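Long-range contacts in oxalate--CoA ligase (Arabidopsis thaliana, PDB 5IE2), which is a member of the ANL superfamily of AMP-binding enzymes, with an N-terminal AMP-binding region, a C-terminal domain and adenosine-5'-triphosphate bound in the crystal: residues I40-A44 with L74-A79; R46-A51 with L142-D146; H216-G221 with W256-V260; P307-Y312 with H332-V337; V436-F442 with N454-R460. All blocks are in the same frame, centred on the assembly; numbering follows the deposited sequence.

In the fold
The contacts follow one another along the chain except that contacts 1 and 2 alternate: both use helix 33-50, touch through Leu-47 and Val-48, and have centres about 11 Å apart. They lie on one flank of the N-terminal AMP-binding region. Contacts 3 and 4, centres about 15 Å apart, reach the same mixed sheet, one through its outermost strand 256-259 and the other through strand 308-314, where ATP is bound. Contact 5 is the hairpin 436-446/450-459 of the C-terminal domain, its centre about 22 Å from that of contact 4 and about 51 Å from that of contact 2. Together they sample the fold from its N-terminal flank, through the nucleotide site, to the C-terminal domain.

Contact 1: residues I40-A44 with L74-A79; sequences IERAA and LAVIRA
Glu-41 and Arg-78 tie helix 33-50 to helix 67-78 by a salt bridge in which the guanidinium grips the carboxylate side-on. Arg-78 NE donates to Glu-41 OE2 at 2.7 Å and Arg-78 NH2 to Glu-41 OE1 at 3.1 Å, each on the syn lone pair. Both oxygens lie near the guanidinium plane, although the two flat groups are twisted 37° apart. The CB of Glu-41 points away from the other helix, and the bend at chi2 (-64°) returns the carboxylate to it. Arg-78 NH1 is held separately by Leu-157 O, which further fixes the rotation of the guanidinium. Beneath the bridge Arg-78 CG lies 3.8 Å from Ala-44 CB. Three alanines form the close centre: Ala-43 CB meets Ala-75 CB at 3.7 Å, and Ala-44 CB sits 3.5 Å from Ala-75 O. Such small side chains let the segment axes approach to 8.1 Å at a crossing angle of -61°. Ile-40 CD1 closes one end against Leu-74 CD1 at 3.6 Å. Helix 67-78 is the connection of a beta-alpha-beta unit between neighbouring parallel strands 58-61 and 82-85; Leu-74 also packs on helix 6-16, and Ile-77 on helix 184-198.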
# COMPACT_ATOMS: atom_id res chain seq x y z
N ILE A 40 8.58 -17.68 14.16
CA ILE A 40 8.05 -16.44 14.76
C ILE A 40 7.95 -16.60 16.29
O ILE A 40 8.40 -15.73 17.04
CB ILE A 40 6.67 -16.09 14.16
CG1 ILE A 40 6.78 -15.69 12.68
CG2 ILE A 40 5.99 -14.95 14.96
CD1 ILE A 40 5.40 -15.82 11.94
N GLU A 41 7.41 -17.72 16.76
CA GLU A 41 7.25 -17.92 18.21
C GLU A 41 8.61 -17.86 18.90
O GLU A 41 8.77 -17.31 20.00
CB GLU A 41 6.64 -19.31 18.57
CG GLU A 41 5.18 -19.48 18.32
CD GLU A 41 4.33 -18.54 19.21
OE1 GLU A 41 4.45 -18.55 20.45
OE2 GLU A 41 3.55 -17.80 18.60
N ARG A 42 9.59 -18.51 18.28
CA ARG A 42 10.92 -18.57 18.90
C ARG A 42 11.62 -17.22 18.91
O ARG A 42 12.27 -16.82 19.91
CB ARG A 42 11.80 -19.63 18.20
CG ARG A 42 11.20 -21.02 18.48
CD ARG A 42 11.83 -22.12 17.55
NE ARG A 42 11.02 -23.36 17.46
CZ ARG A 42 11.24 -24.31 16.55
NH1 ARG A 42 12.24 -24.14 15.68
NH2 ARG A 42 10.48 -25.41 16.48
N ALA A 43 11.47 -16.50 17.80
CA ALA A 43 12.03 -15.17 17.75
C ALA A 43 11.35 -14.24 18.77
O ALA A 43 12.01 -13.39 19.36
CB ALA A 43 11.92 -14.57 16.26
N ALA A 44 10.03 -14.36 18.94
CA ALA A 44 9.30 -13.51 19.89
C ALA A 44 9.82 -13.83 21.29
O ALA A 44 10.00 -12.94 22.12
CB ALA A 44 7.78 -13.76 19.79
N LEU A 74 6.34 -10.15 12.43
CA LEU A 74 5.31 -10.91 13.16
C LEU A 74 5.77 -11.28 14.58
O LEU A 74 4.91 -11.44 15.46
CB LEU A 74 4.95 -12.18 12.38
CG LEU A 74 4.18 -11.80 11.09
CD1 LEU A 74 3.97 -13.00 10.17
CD2 LEU A 74 2.76 -11.12 11.42
N ALA A 75 7.09 -11.46 14.78
CA ALA A 75 7.62 -11.76 16.15
C ALA A 75 7.44 -10.55 17.06
O ALA A 75 7.10 -10.70 18.23
CB ALA A 75 9.11 -12.18 16.11
N VAL A 76 7.70 -9.36 16.53
CA VAL A 76 7.50 -8.13 17.31
C VAL A 76 6.03 -8.09 17.75
O VAL A 76 5.72 -7.85 18.96
CB VAL A 76 7.89 -6.86 16.52
CG1 VAL A 76 7.31 -5.57 17.20
CG2 VAL A 76 9.45 -6.78 16.41
N ILE A 77 5.13 -8.26 16.78
CA ILE A 77 3.72 -8.13 17.21
C ILE A 77 3.26 -9.23 18.16
O ILE A 77 2.49 -9.01 19.12
CB ILE A 77 2.89 -8.11 15.95
CG1 ILE A 77 3.18 -6.78 15.25
CG2 ILE A 77 1.48 -8.30 16.19
CD1 ILE A 77 2.59 -6.73 13.90
N ARG A 78 3.78 -10.43 17.93
CA ARG A 78 3.50 -11.56 18.83
C ARG A 78 3.94 -11.29 20.26
O ARG A 78 3.26 -11.69 21.22
CB ARG A 78 4.22 -12.83 18.27
CG ARG A 78 4.06 -14.07 19.19
CD ARG A 78 2.56 -14.53 19.31
NE ARG A 78 2.57 -15.77 20.09
CZ ARG A 78 1.98 -15.95 21.27
NH1 ARG A 78 1.25 -15.00 21.83
NH2 ARG A 78 2.13 -17.12 21.89
N ALA A 79 5.07 -10.57 20.42
CA ALA A 79 5.59 -10.24 21.74
C ALA A 79 4.83 -9.06 22.40
O ALA A 79 5.27 -8.52 23.42
CB ALA A 79 7.09 -9.93 21.65

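Contact 2: residues R46-A51 with L142-D146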
# COMPACT_ATOMS: atom_id res chain seq x y z
N ARG A 46 12.79 -14.83 22.07
CA ARG A 46 14.07 -14.17 22.25
C ARG A 46 13.90 -12.66 22.49
O ARG A 46 14.63 -12.06 23.30
CB ARG A 46 14.98 -14.42 21.05
CG ARG A 46 15.33 -15.89 20.93
CD ARG A 46 16.61 -16.19 21.65
NE ARG A 46 17.76 -15.78 20.82
CZ ARG A 46 18.82 -15.11 21.27
NH1 ARG A 46 18.91 -14.77 22.55
NH2 ARG A 46 19.81 -14.79 20.43
N LEU A 47 12.99 -12.03 21.76
CA LEU A 47 12.76 -10.58 21.99
C LEU A 47 12.36 -10.30 23.45
O LEU A 47 12.85 -9.35 24.08
CB LEU A 47 11.65 -10.04 21.06
CG LEU A 47 12.00 -10.01 19.57
CD1 LEU A 47 10.78 -9.51 18.75
CD2 LEU A 47 13.19 -9.05 19.38
N VAL A 48 11.45 -11.12 23.98
CA VAL A 48 11.00 -10.89 25.35
C VAL A 48 12.10 -11.23 26.37
O VAL A 48 12.38 -10.44 27.26
CB VAL A 48 9.72 -11.71 25.65
CG1 VAL A 48 9.28 -11.54 27.10
CG2 VAL A 48 8.60 -11.28 24.73
N SER A 49 12.71 -12.41 26.25
CA SER A 49 13.66 -12.89 27.28
C SER A 49 15.02 -12.24 27.21
O SER A 49 15.67 -12.07 28.22
CB SER A 49 13.89 -14.39 27.14
OG SER A 49 12.69 -15.11 27.39
N ASP A 50 15.48 -11.94 26.00
CA ASP A 50 16.87 -11.53 25.83
C ASP A 50 17.04 -10.10 25.37
O ASP A 50 18.11 -9.50 25.59
CB ASP A 50 17.56 -12.47 24.83
CG ASP A 50 17.57 -13.93 25.32
OD1 ASP A 50 17.72 -14.16 26.55
OD2 ASP A 50 17.43 -14.85 24.49
N ALA A 51 16.02 -9.53 24.73
CA ALA A 51 16.10 -8.15 24.25
C ALA A 51 15.25 -7.23 25.12
O ALA A 51 15.17 -6.03 24.89
CB ALA A 51 15.68 -8.05 22.75
N LEU A 142 19.45 -14.13 16.15
CA LEU A 142 19.46 -12.73 16.58
C LEU A 142 20.76 -12.41 17.28
O LEU A 142 21.25 -13.23 18.06
CB LEU A 142 18.30 -12.45 17.52
CG LEU A 142 16.94 -12.46 16.82
CD1 LEU A 142 15.88 -12.52 17.94
CD2 LEU A 142 16.70 -11.18 15.95
N SER A 143 21.30 -11.22 17.06
CA SER A 143 22.60 -10.85 17.62
C SER A 143 22.49 -10.35 19.06
O SER A 143 23.15 -9.40 19.45
CB SER A 143 23.26 -9.79 16.77
OG SER A 143 22.54 -8.56 16.88
N VAL A 144 21.56 -10.88 19.82
CA VAL A 144 21.49 -10.52 21.22
C VAL A 144 21.91 -11.75 22.02
O VAL A 144 21.60 -12.87 21.64
CB VAL A 144 20.07 -10.00 21.60
CG1 VAL A 144 19.03 -11.09 21.46
CG2 VAL A 144 20.08 -9.41 23.00
N ALA A 145 22.67 -11.54 23.09
CA ALA A 145 23.18 -12.65 23.90
C ALA A 145 22.06 -13.48 24.53
O ALA A 145 21.01 -12.94 24.86
CB ALA A 145 24.09 -12.10 25.01
N ASP A 146 22.30 -14.78 24.70
CA ASP A 146 21.42 -15.61 25.53
C ASP A 146 21.61 -15.26 27.02
O ASP A 146 20.63 -15.05 27.75
CB ASP A 146 21.70 -17.09 25.29
CG ASP A 146 20.71 -18.00 26.01
OD1 ASP A 146 19.80 -17.50 26.72
OD2 ASP A 146 20.85 -19.24 25.88
O HOH W 1 18.90 -16.27 17.92
O HOH W 2 20.34 -10.74 26.68
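The Arg-46 guanidinium reaches the backbone carbonyl of Val-144: Arg-46 NH2 donates to Val-144 O at 2.9 Å (158° at the hydrogen), with the oxygen near the guanidinium plane. A weak second bond comes from Arg-46 NH1 to the same oxygen. The two side chains pass in opposite directions, Val-144 CG1 lying over one guanidinium face, 3.8 Å from Arg-46 NH1, while its other methyl, CG2, rests 3.3 Å from Asp-50 O. Lower on the arginine, Arg-46 CB touches Leu-142 CD1 at 3.8 Å.

Two waters also bridge the segments. Water 1 accepts from Arg-46 NH2 at 3.1 Å and from Leu-142 N at 2.8 Å; water 2 donates to both Asp-50 O and Ala-145 O. Bends at chi2 and chi3 (-79°) fold the arginine back along its own helix, where Arg-46 NH1 forms a salt bridge with Asp-50 OD2, one turn further on, at a modelled spacing too short to be trusted. Asp-146, close to Asp-50, is poorly ordered, and residues 147-151 are not modelled.

The contact lies at the surface, where the end of helix 33-50 meets the loop leaving edge strand 141-142. Ser-143 OG bonds to Thr-130 N on the adjoining strand 127-132, and Leu-142 packs on that strand and on Met-72 of helix 67-78.

Contact 3: residues H216-G221 with W256-V260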
# COMPACT_ATOMS: atom_id res chain seq x y z
N HIS A 216 -0.01 -1.11 1.70
CA HIS A 216 -0.58 -1.86 0.57
C HIS A 216 0.12 -3.24 0.45
O HIS A 216 -0.52 -4.31 0.52
CB HIS A 216 -0.46 -1.04 -0.73
CG HIS A 216 -1.01 -1.71 -1.97
ND1 HIS A 216 -1.22 -1.00 -3.14
CD2 HIS A 216 -1.28 -3.00 -2.26
CE1 HIS A 216 -1.65 -1.83 -4.08
NE2 HIS A 216 -1.67 -3.05 -3.58
N GLY A 217 1.44 -3.23 0.26
CA GLY A 217 2.14 -4.52 0.16
C GLY A 217 2.05 -5.30 1.46
O GLY A 217 1.87 -6.53 1.45
N LEU A 218 2.15 -4.61 2.60
CA LEU A 218 2.12 -5.30 3.89
C LEU A 218 0.77 -5.99 4.17
O LEU A 218 0.75 -7.17 4.50
CB LEU A 218 2.41 -4.32 5.02
CG LEU A 218 2.53 -4.81 6.44
CD1 LEU A 218 3.69 -5.84 6.48
CD2 LEU A 218 2.84 -3.63 7.38
N LEU A 219 -0.34 -5.23 4.10
CA LEU A 219 -1.67 -5.80 4.43
C LEU A 219 -2.23 -6.71 3.35
O LEU A 219 -2.75 -7.79 3.64
CB LEU A 219 -2.74 -4.69 4.71
CG LEU A 219 -2.86 -4.32 6.18
CD1 LEU A 219 -3.50 -5.48 7.02
CD2 LEU A 219 -1.47 -3.87 6.79
N ALA A 220 -2.19 -6.28 2.10
CA ALA A 220 -2.85 -7.07 1.06
C ALA A 220 -1.97 -8.18 0.56
O ALA A 220 -2.40 -9.34 0.51
CB ALA A 220 -3.27 -6.15 -0.15
N GLY A 221 -0.77 -7.84 0.11
CA GLY A 221 0.11 -8.89 -0.43
C GLY A 221 0.56 -9.91 0.62
O GLY A 221 0.45 -11.11 0.40
N TRP A 256 -2.66 -14.56 -8.28
CA TRP A 256 -3.07 -13.13 -8.33
C TRP A 256 -1.84 -12.28 -8.02
O TRP A 256 -0.82 -12.81 -7.52
CB TRP A 256 -4.21 -12.88 -7.29
CG TRP A 256 -3.76 -13.00 -5.88
CD1 TRP A 256 -3.41 -14.18 -5.22
CD2 TRP A 256 -3.58 -11.94 -4.93
NE1 TRP A 256 -3.05 -13.89 -3.92
CE2 TRP A 256 -3.19 -12.54 -3.70
CE3 TRP A 256 -3.79 -10.54 -4.98
CZ2 TRP A 256 -2.96 -11.78 -2.50
CZ3 TRP A 256 -3.58 -9.76 -3.79
CH2 TRP A 256 -3.14 -10.39 -2.58
N TYR A 257 -1.95 -10.94 -8.22
CA TYR A 257 -1.00 -10.02 -7.60
C TYR A 257 -1.70 -8.67 -7.42
O TYR A 257 -2.79 -8.42 -7.99
CB TYR A 257 0.33 -9.85 -8.42
CG TYR A 257 0.26 -8.98 -9.67
CD1 TYR A 257 0.67 -7.64 -9.65
CD2 TYR A 257 -0.21 -9.51 -10.87
CE1 TYR A 257 0.61 -6.83 -10.79
CE2 TYR A 257 -0.27 -8.74 -12.01
CZ TYR A 257 0.16 -7.39 -11.97
OH TYR A 257 0.09 -6.61 -13.10
N THR A 258 -1.08 -7.84 -6.61
CA THR A 258 -1.60 -6.49 -6.38
C THR A 258 -0.46 -5.51 -6.57
O THR A 258 0.72 -5.79 -6.19
CB THR A 258 -2.23 -6.37 -4.96
OG1 THR A 258 -2.80 -5.07 -4.81
CG2 THR A 258 -1.17 -6.58 -3.85
N ALA A 259 -0.76 -4.34 -7.16
CA ALA A 259 0.28 -3.36 -7.38
C ALA A 259 -0.37 -2.00 -7.49
O ALA A 259 -1.61 -1.89 -7.53
CB ALA A 259 1.10 -3.67 -8.64
N VAL A 260 0.45 -0.98 -7.54
CA VAL A 260 -0.07 0.39 -7.79
C VAL A 260 0.01 0.69 -9.31
O VAL A 260 0.79 0.05 -10.05
CB VAL A 260 0.74 1.44 -6.99
CG1 VAL A 260 0.67 1.10 -5.47
CG2 VAL A 260 2.23 1.45 -7.48
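His-216 and Thr-258 join helix 215-227 to strand 256-259, an outermost strand of the five-stranded mixed sheet that also contains strands 284-287 and 308-314. This is helix-on-sheet packing: the segment axes run roughly antiparallel, at 155°, and come within 9.2 Å of each other.

The hydrogen bonds centre on the imidazole. His-216 NE2 and Thr-258 OG1 are 2.6 Å apart in a nearly straight bond (163°) in which either could be the donor, with OG1 at the ring edge. Thr-258 OG1 lies anti to its own backbone nitrogen (chi1 -176°), facing the helix, and also receives a bond from Arg-286 NH1 of the adjacent strand. Ser-289 OG engages His-216 ND1, so both ring nitrogens are held and the ring is fixed in rotation. His-319 stacks on the same ring. The His-216 side chain comes within about 4 Å of a bound acetic acid molecule and about 8 Å of ATP, consistent with a place in a pocket wall.

Van der Waals contacts flank this bond. His-216 CE1 approaches Ala-259 O at 3.5 Å, again at the ring edge, and Val-260 CG1 lies 3.7 Å from His-216 ND1. Thr-258 CG2 packs on Ala-220 CB at 4.3 Å.

At the other end of the contact, the Trp-256 indole, which also meets Phe-284, turns its edge to the helix, where the backbone makes a wider pi-type turn. Its CH2 points in plane at Ala-220 O, 3.3 Å away, a buried carbonyl oxygen with no hydrogen-bond partner in the model.

Contact 4: residues P307-Y312 with H332-V337; sequences PVLEAY and HKPGSV. With ATP (adenosine-5'-triphosphate), chain C.
Glu-310 and Val-337 meet beside the ATP adenine, with Glu-310 CD 3.8 Å from Val-337 CG1. Among the polar contacts, ATP N6 donates to Glu-310 OE2 at 3.1 Å (156°) and to Ala-311 O at 2.9 Å, so both amino hydrogens are used. Glu-310 CG is anti to the backbone nitrogen (chi1 -168°) and the chain runs extended, which carries the carboxylate to N6; Leu-292 N also bonds OE2. Water 3 lies 3.0 Å from both Glu-310 OE1 and Lys-333 O and can donate to either, while Ser-336 O accepts from Asn-324 ND2. Tyr-312 OH bonds to Asp-394 OD2, and His-332 NE2 to Glu-301 OE2.

Strand 308-314 is central in the five-stranded mixed sheet, and residues 332-337 run past it through a type II beta turn, Lys-333 to Ser-336, forming part of the nucleotide pocket.

In the packing, Val-337 CB sits 3.5 Å from Tyr-312 CB, and Val-337 CG1 reaches ATP N6 at 3.4 Å. The Tyr-312 ring edge faces ATP N7. Leu-309 CD2 makes a CH-pi contact over the face of His-332, 4.1 Å from its centroid. His-332 CD2 makes a close carbon-oxygen approach to Val-308 O, at 3.1 Å.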
# COMPACT_ATOMS: atom_id res chain seq x y z
N PRO A 307 -9.35 -10.61 -14.88
CA PRO A 307 -10.09 -9.40 -14.46
C PRO A 307 -9.23 -8.48 -13.58
O PRO A 307 -8.52 -8.95 -12.69
CB PRO A 307 -11.29 -9.96 -13.67
CG PRO A 307 -10.75 -11.30 -13.14
CD PRO A 307 -9.93 -11.84 -14.31
N VAL A 308 -9.34 -7.17 -13.81
CA VAL A 308 -8.55 -6.18 -13.06
C VAL A 308 -9.47 -5.45 -12.11
O VAL A 308 -10.42 -4.81 -12.56
CB VAL A 308 -7.86 -5.21 -13.99
CG1 VAL A 308 -7.16 -4.09 -13.20
CG2 VAL A 308 -6.80 -6.00 -14.81
N LEU A 309 -9.23 -5.63 -10.81
CA LEU A 309 -10.12 -5.11 -9.75
C LEU A 309 -9.42 -3.98 -9.02
O LEU A 309 -8.38 -4.18 -8.37
CB LEU A 309 -10.47 -6.23 -8.77
CG LEU A 309 -10.92 -7.55 -9.43
CD1 LEU A 309 -11.20 -8.61 -8.34
CD2 LEU A 309 -12.21 -7.29 -10.31
N GLU A 310 -10.00 -2.79 -9.12
CA GLU A 310 -9.46 -1.63 -8.44
C GLU A 310 -10.05 -1.46 -7.04
O GLU A 310 -11.26 -1.65 -6.83
CB GLU A 310 -9.75 -0.36 -9.26
CG GLU A 310 -8.94 0.83 -8.74
CD GLU A 310 -9.14 2.12 -9.51
OE1 GLU A 310 -10.03 2.20 -10.38
OE2 GLU A 310 -8.38 3.08 -9.21
N ALA A 311 -9.18 -1.15 -6.10
CA ALA A 311 -9.58 -0.92 -4.71
C ALA A 311 -9.14 0.50 -4.28
O ALA A 311 -8.27 1.08 -4.92
CB ALA A 311 -8.95 -1.94 -3.78
N TYR A 312 -9.71 0.97 -3.18
CA TYR A 312 -9.40 2.27 -2.57
C TYR A 312 -8.98 2.02 -1.11
O TYR A 312 -9.62 1.23 -0.41
CB TYR A 312 -10.65 3.15 -2.67
CG TYR A 312 -10.74 4.39 -1.77
CD1 TYR A 312 -9.76 5.38 -1.80
CD2 TYR A 312 -11.90 4.62 -1.04
CE1 TYR A 312 -9.89 6.58 -1.02
CE2 TYR A 312 -12.05 5.79 -0.29
CZ TYR A 312 -11.05 6.74 -0.27
OH TYR A 312 -11.22 7.87 0.50
N HIS A 332 -16.97 -5.20 -12.38
CA HIS A 332 -16.01 -4.22 -11.94
C HIS A 332 -16.08 -3.06 -12.92
O HIS A 332 -16.18 -3.27 -14.13
CB HIS A 332 -14.61 -4.83 -11.82
CG HIS A 332 -14.12 -5.53 -13.05
ND1 HIS A 332 -14.52 -6.80 -13.39
CD2 HIS A 332 -13.20 -5.16 -13.98
CE1 HIS A 332 -13.88 -7.18 -14.49
NE2 HIS A 332 -13.07 -6.21 -14.86
N LYS A 333 -16.08 -1.85 -12.39
CA LYS A 333 -16.37 -0.64 -13.16
C LYS A 333 -15.12 0.19 -13.35
O LYS A 333 -14.54 0.66 -12.37
CB LYS A 333 -17.44 0.23 -12.45
CG LYS A 333 -18.81 -0.40 -12.30
CD LYS A 333 -19.82 0.59 -11.85
CE LYS A 333 -21.19 -0.08 -11.57
NZ LYS A 333 -22.23 1.01 -11.43
N PRO A 334 -14.72 0.39 -14.62
CA PRO A 334 -13.58 1.27 -14.88
C PRO A 334 -13.89 2.65 -14.33
O PRO A 334 -15.02 3.10 -14.41
CB PRO A 334 -13.47 1.26 -16.42
CG PRO A 334 -14.17 -0.03 -16.84
CD PRO A 334 -15.31 -0.15 -15.86
N GLY A 335 -12.91 3.31 -13.70
CA GLY A 335 -13.14 4.64 -13.17
C GLY A 335 -13.68 4.60 -11.72
O GLY A 335 -13.82 5.64 -11.07
N SER A 336 -13.98 3.40 -11.24
CA SER A 336 -14.61 3.22 -9.90
C SER A 336 -13.75 2.37 -8.99
O SER A 336 -13.02 1.46 -9.47
CB SER A 336 -15.99 2.56 -10.03
OG SER A 336 -16.55 2.28 -8.74
N VAL A 337 -13.85 2.63 -7.68
CA VAL A 337 -13.16 1.81 -6.71
C VAL A 337 -14.14 0.89 -5.93
O VAL A 337 -13.83 0.38 -4.83
CB VAL A 337 -12.30 2.68 -5.74
CG1 VAL A 337 -11.19 3.34 -6.49
CG2 VAL A 337 -13.14 3.77 -5.09
PG ATP C . -0.71 11.98 3.18
O1G ATP C . -1.27 13.18 2.41
O2G ATP C . 0.52 12.29 3.94
O3G ATP C . -1.78 11.33 4.06
PB ATP C . -1.28 9.87 1.29
O1B ATP C . -0.76 9.57 -0.10
O2B ATP C . -2.66 10.40 1.49
O3B ATP C . -0.24 10.85 2.10
PA ATP C . -1.63 6.99 1.82
O1A ATP C . -2.40 6.54 3.06
O2A ATP C . -0.45 6.22 1.37
O3A ATP C . -1.10 8.48 2.12
O5' ATP C . -2.68 7.21 0.63
C5' ATP C . -4.12 7.11 0.78
C4' ATP C . -4.72 8.03 -0.30
O4' ATP C . -4.47 7.46 -1.60
C3' ATP C . -6.22 8.06 -0.25
O3' ATP C . -6.65 8.99 0.74
C2' ATP C . -6.59 8.50 -1.65
O2' ATP C . -6.33 9.90 -1.79
C1' ATP C . -5.54 7.80 -2.46
N9 ATP C . -6.03 6.55 -3.08
C8 ATP C . -5.93 5.29 -2.61
N7 ATP C . -6.49 4.43 -3.51
C5 ATP C . -6.92 5.19 -4.57
C6 ATP C . -7.58 4.91 -5.87
N6 ATP C . -7.85 3.61 -6.24
N1 ATP C . -7.84 5.97 -6.66
C2 ATP C . -7.52 7.24 -6.31
N3 ATP C . -6.92 7.57 -5.14
C4 ATP C . -6.61 6.57 -4.27
O HOH W 3 -11.64 0.29 -11.97

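Contact 5: residues V436-F442 with N454-R460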
# COMPACT_ATOMS: atom_id res chain seq x y z
N VAL A 436 1.80 8.87 -25.34
CA VAL A 436 2.08 9.18 -23.94
C VAL A 436 2.32 7.90 -23.15
O VAL A 436 1.50 6.97 -23.15
CB VAL A 436 0.92 10.00 -23.28
CG1 VAL A 436 1.14 10.12 -21.82
CG2 VAL A 436 0.80 11.39 -23.92
N SER A 437 3.47 7.82 -22.50
CA SER A 437 3.78 6.67 -21.67
C SER A 437 3.40 6.98 -20.23
O SER A 437 2.96 6.08 -19.49
CB SER A 437 5.25 6.30 -21.76
OG SER A 437 5.93 6.85 -20.66
N GLN A 438 3.61 8.22 -19.82
CA GLN A 438 3.17 8.60 -18.48
C GLN A 438 2.63 10.03 -18.46
O GLN A 438 3.03 10.86 -19.26
CB GLN A 438 4.30 8.44 -17.45
CG GLN A 438 3.86 8.73 -16.01
CD GLN A 438 2.75 7.76 -15.48
OE1 GLN A 438 1.55 7.93 -15.76
NE2 GLN A 438 3.18 6.75 -14.68
N GLY A 439 1.70 10.34 -17.56
CA GLY A 439 1.18 11.72 -17.53
C GLY A 439 0.61 12.12 -16.18
O GLY A 439 0.07 11.26 -15.47
N VAL A 440 0.69 13.41 -15.82
CA VAL A 440 0.18 13.84 -14.52
C VAL A 440 -0.33 15.27 -14.64
O VAL A 440 0.35 16.14 -15.19
CB VAL A 440 1.25 13.76 -13.36
CG1 VAL A 440 2.47 14.60 -13.72
CG2 VAL A 440 0.66 14.23 -12.02
N ALA A 441 -1.56 15.51 -14.17
CA ALA A 441 -2.12 16.86 -14.18
C ALA A 441 -2.01 17.47 -12.81
O ALA A 441 -2.00 16.74 -11.82
CB ALA A 441 -3.61 16.85 -14.64
N PHE A 442 -2.01 18.81 -12.73
CA PHE A 442 -1.81 19.49 -11.46
C PHE A 442 -2.24 20.94 -11.52
O PHE A 442 -2.27 21.56 -12.60
CB PHE A 442 -0.32 19.39 -11.01
CG PHE A 442 0.68 19.93 -12.02
CD1 PHE A 442 1.03 21.26 -12.00
CD2 PHE A 442 1.28 19.09 -12.95
CE1 PHE A 442 1.96 21.77 -12.91
CE2 PHE A 442 2.21 19.59 -13.86
CZ PHE A 442 2.54 20.94 -13.84
N ASN A 454 -2.44 22.60 -15.32
CA ASN A 454 -1.30 22.26 -16.17
C ASN A 454 -1.08 20.75 -16.12
O ASN A 454 -1.70 20.06 -15.33
CB ASN A 454 -0.04 22.98 -15.71
CG ASN A 454 0.01 24.44 -16.09
OD1 ASN A 454 -0.97 25.04 -16.54
ND2 ASN A 454 1.17 25.02 -15.91
N CYS A 455 -0.18 20.24 -16.95
CA CYS A 455 0.17 18.84 -16.84
C CYS A 455 1.62 18.60 -17.30
O CYS A 455 2.22 19.48 -17.90
CB CYS A 455 -0.80 17.99 -17.67
SG CYS A 455 -0.56 18.11 -19.47
N ALA A 456 2.16 17.41 -17.01
CA ALA A 456 3.45 16.96 -17.53
C ALA A 456 3.30 15.58 -18.12
O ALA A 456 2.56 14.72 -17.56
CB ALA A 456 4.51 16.97 -16.42
N VAL A 457 3.95 15.34 -19.25
CA VAL A 457 3.89 14.02 -19.85
C VAL A 457 5.30 13.52 -20.19
O VAL A 457 6.21 14.30 -20.48
CB VAL A 457 3.03 14.00 -21.16
CG1 VAL A 457 1.61 14.41 -20.90
CG2 VAL A 457 3.60 14.91 -22.17
N ILE A 458 5.44 12.20 -20.11
CA ILE A 458 6.57 11.47 -20.66
C ILE A 458 6.15 10.79 -21.94
O ILE A 458 5.23 9.93 -21.93
CB ILE A 458 7.07 10.41 -19.66
CG1 ILE A 458 7.51 11.07 -18.36
CG2 ILE A 458 8.19 9.58 -20.27
CD1 ILE A 458 7.89 10.06 -17.30
N PRO A 459 6.81 11.16 -23.06
CA PRO A 459 6.52 10.54 -24.35
C PRO A 459 7.08 9.13 -24.41
O PRO A 459 7.98 8.77 -23.64
CB PRO A 459 7.18 11.50 -25.38
CG PRO A 459 8.16 12.30 -24.60
CD PRO A 459 7.75 12.30 -23.16
N ARG A 460 6.47 8.30 -25.25
CA ARG A 460 6.98 6.96 -25.49
C ARG A 460 8.29 7.08 -26.23
O ARG A 460 8.46 7.99 -27.05
CB ARG A 460 5.98 6.14 -26.31
CG ARG A 460 4.74 5.74 -25.55
CD ARG A 460 3.78 5.03 -26.45
NE ARG A 460 2.54 4.76 -25.72
CZ ARG A 460 2.36 3.73 -24.90
NH1 ARG A 460 3.34 2.84 -24.70
NH2 ARG A 460 1.19 3.58 -24.26
O HOH W 4 -0.62 5.46 -25.01
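Ile-458 O is shared by two neighbouring backbone donors, Ser-437 N at 2.8 Å and Gln-438 N at 3.2 Å, the signature of a classic beta bulge. The first approaches almost straight down the carbonyl (166° at the oxygen) and the second uses a lone pair in the carbonyl plane; Ser-437 OG adds a weak bond. Ile-458 N returns a bond to Gln-438 O at 2.9 Å.

Beyond the bulge the antiparallel pairing is regular. Val-440 and Ala-456 exchange two bonds, Val-440 N to Ala-456 O and Ala-456 N to Val-440 O, each 2.9 Å; Phe-442 and Asn-454 exchange another two. Between these pairs, CA-H...O contacts supplement the carbonyls, as from Gly-439 CA to Ala-456 O at 3.3 Å.

Groups pointing outward from the pairing find other partners. A bend at chi2 (62°) turns Gln-438 OE1 back to Gly-439 N, at 3.0 Å, while Gln-438 NE2 donates to Gln-265 OE1 in the N-terminal AMP-binding region. Asp-427 OD1 accepts from Ala-441 N, and Arg-503 NE serves Ala-441 O. Water 4 accepts from Arg-460 NH2, and Arg-460 NE bonds weakly to Pro-434 O.

The backbone Asn-454 O lies over one face of the Phe-442 ring, 3.9 Å from its plane and offset towards the rim, and Val-440, Phe-442 and Ala-456 face helix 503-510. On the other face Ala-441 and Cys-455 pack on helix 423-430. Parallel strand 487-489 extends the sheet beside strand 450-459, where Cys-455 and Val-457 share backbone hydrogen bonds with Phe-488.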